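PDB 2CSU: 457aa long hypothetical protein from Pyrococcus horikoshii, which is of unknown function but combines a Rossmann-type CoA-binding domain with two domains of the succinyl-CoA synthetase clan. Local coordinates for residues A[352-357]-A[393-398]. Sequence-based numbering, arbitrary orientation.
Sequences RGEDYY and IIRAVK
Ile393 meets Tyr356 at the buried side of this helix pair. Its CG1 branch puts CD1 at the edge of the ring, near the ring plane and not over a face, with Ile393 CD1 3.4 Å from Tyr356 CD2. The hydroxyl of Tyr356 is hydrogen-bonded beyond the pair, to the backbone O of Ile375.

Arg395 reaches over Tyr357 on the outer side. With CG anti to the backbone N (chi1 -175°) and the chain extended to NE, the guanidinium lies flat over one face of the ring. The two planes differ by 5°. Arg395 CZ stands 3.8 Å from the centroid of the Tyr357 ring, nearly on the ring normal, which makes this a cation-pi stack. Glu354 bends at its second torsion and brings its carboxylate to the guanidinium edge. The resulting salt bridge is long, with Arg395 NH1 to Glu354 OE1 at 3.4 Å, and its hydrogen bond is weak. A water links the same Arg395 NH1 to Glu354 OE2. The Tyr357 hydroxyl is hydrogen-bonded to Glu399 OE2 and Lys361 NZ.

Ala396 follows, where the CA atoms come nearest across the two segments, Tyr357 CA to Ala396 CA 5.2 Å. Ala396 CB touches Tyr357 O at 3.5 Å and also packs against Tyr357 CD1.

The short helical segments run roughly parallel, 8.5 Å apart at a -30° crossing angle. They belong to helices 353-365 and 388-400, joined through strand 371-377. Tyr356 and Ile393 face inward onto this strand and strand 295-300, placing the helix pair against the parallel core of the ligase-CoA domain's sheet.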
ATOM      1  N   ARG A 352      13.120 -12.425 -19.985  1.00 40.59           N
ATOM      2  CA  ARG A 352      13.685 -11.159 -20.425  1.00 40.78           C
ATOM      3  C   ARG A 352      12.644 -10.325 -21.166  1.00 39.98           C
ATOM      4  O   ARG A 352      11.545 -10.773 -21.470  1.00 39.06           O
ATOM      5  CB  ARG A 352      14.867 -11.465 -21.349  1.00 42.34           C
ATOM      6  CG  ARG A 352      16.088 -11.994 -20.591  1.00 44.46           C
ATOM      7  CD  ARG A 352      17.338 -12.035 -21.480  1.00 47.16           C
ATOM      8  NE  ARG A 352      18.501 -12.487 -20.710  1.00 48.83           N
ATOM      9  CZ  ARG A 352      19.163 -11.547 -20.014  1.00 49.78           C
ATOM     10  NH1 ARG A 352      18.756 -10.289 -20.051  1.00 50.66           N
ATOM     11  NH2 ARG A 352      20.191 -11.899 -19.237  1.00 50.56           N
ATOM     12  N   GLY A 353      13.003  -9.055 -21.418  1.00 40.40           N
ATOM     13  CA  GLY A 353      12.084  -8.193 -22.147  1.00 39.72           C
ATOM     14  C   GLY A 353      11.489  -8.905 -23.367  1.00 39.85           C
ATOM     15  O   GLY A 353      10.293  -8.867 -23.624  1.00 40.42           O
ATOM     16  N   GLU A 354      12.379  -9.542 -24.152  1.00 39.39           N
ATOM     17  CA  GLU A 354      11.914 -10.230 -25.351  1.00 38.82           C
ATOM     18  C   GLU A 354      10.826 -11.260 -25.029  1.00 37.72           C
ATOM     19  O   GLU A 354       9.879 -11.465 -25.777  1.00 37.36           O
ATOM     20  CB  GLU A 354      13.104 -10.927 -26.016  1.00 40.93           C
ATOM     21  CG  GLU A 354      14.144  -9.945 -26.566  1.00 44.19           C
ATOM     22  CD  GLU A 354      13.464  -8.854 -27.365  1.00 45.76           C
ATOM     23  OE1 GLU A 354      12.619  -9.166 -28.196  1.00 45.64           O
ATOM     24  OE2 GLU A 354      13.816  -7.691 -27.175  1.00 46.50           O
ATOM     25  N   ASP A 355      11.015 -11.950 -23.886  1.00 36.27           N
ATOM     26  CA  ASP A 355      10.034 -12.953 -23.485  1.00 35.31           C
ATOM     27  C   ASP A 355       8.681 -12.319 -23.162  1.00 34.51           C
ATOM     28  O   ASP A 355       7.623 -12.838 -23.492  1.00 33.90           O
ATOM     29  CB  ASP A 355      10.571 -13.685 -22.254  1.00 35.61           C
ATOM     30  CG  ASP A 355      11.779 -14.527 -22.640  1.00 35.07           C
ATOM     31  OD1 ASP A 355      12.753 -14.509 -21.886  1.00 34.48           O
ATOM     32  OD2 ASP A 355      11.725 -15.208 -23.661  1.00 35.30           O
ATOM     33  N   TYR A 356       8.738 -11.181 -22.444  1.00 33.60           N
ATOM     34  CA  TYR A 356       7.504 -10.475 -22.116  1.00 33.52           C
ATOM     35  C   TYR A 356       6.790  -9.978 -23.378  1.00 34.28           C
ATOM     36  O   TYR A 356       5.580 -10.069 -23.521  1.00 33.28           O
ATOM     37  CB  TYR A 356       7.851  -9.291 -21.208  1.00 32.44           C
ATOM     38  CG  TYR A 356       7.705  -9.681 -19.777  1.00 31.91           C
ATOM     39  CD1 TYR A 356       8.727 -10.377 -19.140  1.00 31.14           C
ATOM     40  CD2 TYR A 356       6.563  -9.322 -19.059  1.00 32.51           C
ATOM     41  CE1 TYR A 356       8.617 -10.703 -17.795  1.00 31.93           C
ATOM     42  CE2 TYR A 356       6.449  -9.656 -17.715  1.00 31.70           C
ATOM     43  CZ  TYR A 356       7.467 -10.350 -17.087  1.00 31.91           C
ATOM     44  OH  TYR A 356       7.371 -10.672 -15.746  1.00 30.29           O
ATOM     45  N   TYR A 357       7.585  -9.401 -24.301  1.00 34.93           N
ATOM     46  CA  TYR A 357       7.008  -8.931 -25.559  1.00 35.83           C
ATOM     47  C   TYR A 357       6.270 -10.056 -26.287  1.00 35.95           C
ATOM     48  O   TYR A 357       5.099  -9.949 -26.625  1.00 36.31           O
ATOM     49  CB  TYR A 357       8.148  -8.399 -26.438  1.00 37.78           C
ATOM     50  CG  TYR A 357       7.766  -8.435 -27.880  1.00 39.77           C
ATOM     51  CD1 TYR A 357       6.784  -7.572 -28.362  1.00 41.00           C
ATOM     52  CD2 TYR A 357       8.418  -9.296 -28.765  1.00 40.49           C
ATOM     53  CE1 TYR A 357       6.463  -7.564 -29.712  1.00 41.54           C
ATOM     54  CE2 TYR A 357       8.091  -9.295 -30.114  1.00 41.40           C
ATOM     55  CZ  TYR A 357       7.113  -8.438 -30.585  1.00 41.89           C
ATOM     56  OH  TYR A 357       6.750  -8.461 -31.918  1.00 43.04           O
ATOM     57  N   ILE A 393       6.225  -5.233 -22.572  1.00 32.31           N
ATOM     58  CA  ILE A 393       4.760  -5.222 -22.475  1.00 31.87           C
ATOM     59  C   ILE A 393       4.219  -4.151 -23.414  1.00 32.26           C
ATOM     60  O   ILE A 393       3.312  -4.377 -24.226  1.00 31.18           O
ATOM     61  CB  ILE A 393       4.269  -4.830 -21.048  1.00 31.42           C
ATOM     62  CG1 ILE A 393       4.708  -5.866 -20.011  1.00 30.58           C
ATOM     63  CG2 ILE A 393       2.748  -4.653 -21.060  1.00 30.30           C
ATOM     64  CD1 ILE A 393       4.154  -7.203 -20.238  1.00 31.42           C
ATOM     65  N   ILE A 394       4.782  -2.965 -23.239  1.00 33.10           N
ATOM     66  CA  ILE A 394       4.427  -1.784 -23.997  1.00 34.63           C
ATOM     67  C   ILE A 394       4.559  -2.019 -25.497  1.00 35.47           C
ATOM     68  O   ILE A 394       3.631  -1.764 -26.265  1.00 34.98           O
ATOM     69  CB  ILE A 394       5.322  -0.609 -23.552  1.00 34.28           C
ATOM     70  CG1 ILE A 394       4.972  -0.239 -22.105  1.00 33.85           C
ATOM     71  CG2 ILE A 394       5.185   0.559 -24.513  1.00 34.49           C
ATOM     72  CD1 ILE A 394       5.770   0.903 -21.530  1.00 33.66           C
ATOM     73  N   ARG A 395       5.712  -2.525 -25.906  1.00 36.51           N
ATOM     74  CA  ARG A 395       5.961  -2.790 -27.315  1.00 37.74           C
ATOM     75  C   ARG A 395       4.900  -3.731 -27.903  1.00 38.12           C
ATOM     76  O   ARG A 395       4.442  -3.539 -29.033  1.00 36.99           O
ATOM     77  CB  ARG A 395       7.362  -3.387 -27.467  1.00 39.98           C
ATOM     78  CG  ARG A 395       7.819  -3.602 -28.889  1.00 42.20           C
ATOM     79  CD  ARG A 395       9.091  -4.413 -28.898  1.00 44.80           C
ATOM     80  NE  ARG A 395       9.312  -5.048 -30.189  1.00 46.89           N
ATOM     81  CZ  ARG A 395      10.133  -6.074 -30.373  1.00 48.70           C
ATOM     82  NH1 ARG A 395      10.807  -6.576 -29.342  1.00 49.35           N
ATOM     83  NH2 ARG A 395      10.270  -6.606 -31.579  1.00 49.21           N
ATOM     84  N   ALA A 396       4.497  -4.745 -27.135  1.00 38.55           N
ATOM     85  CA  ALA A 396       3.489  -5.695 -27.606  1.00 38.47           C
ATOM     86  C   ALA A 396       2.113  -5.049 -27.768  1.00 39.51           C
ATOM     87  O   ALA A 396       1.481  -5.189 -28.815  1.00 39.55           O
ATOM     88  CB  ALA A 396       3.400  -6.892 -26.656  1.00 38.41           C
ATOM     89  N   VAL A 397       1.640  -4.349 -26.737  1.00 40.18           N
ATOM     90  CA  VAL A 397       0.330  -3.694 -26.808  1.00 40.88           C
ATOM     91  C   VAL A 397       0.284  -2.762 -28.016  1.00 41.67           C
ATOM     92  O   VAL A 397      -0.696  -2.732 -28.773  1.00 40.97           O
ATOM     93  CB  VAL A 397       0.041  -2.854 -25.529  1.00 40.37           C
ATOM     94  CG1 VAL A 397      -1.270  -2.075 -25.699  1.00 39.79           C
ATOM     95  CG2 VAL A 397      -0.036  -3.766 -24.297  1.00 39.81           C
ATOM     96  N   LYS A 398       1.359  -2.003 -28.193  1.00 43.72           N
ATOM     97  CA  LYS A 398       1.441  -1.059 -29.304  1.00 46.08           C
ATOM     98  C   LYS A 398       1.413  -1.755 -30.674  1.00 46.76           C
ATOM     99  O   LYS A 398       1.176  -1.146 -31.708  1.00 47.33           O
ATOM    100  CB  LYS A 398       2.740  -0.264 -29.159  1.00 46.87           C
ATOM    101  CG  LYS A 398       2.768   0.965 -30.066  1.00 49.32           C
ATOM    102  CD  LYS A 398       4.196   1.442 -30.359  1.00 50.29           C
ATOM    103  CE  LYS A 398       4.247   2.900 -30.835  1.00 51.80           C
ATOM    104  NZ  LYS A 398       5.362   3.583 -30.188  1.00 53.04           N
TER
HETATM  105  O   HOH W   1      11.203  -5.917 -26.372  1.00 49.41           O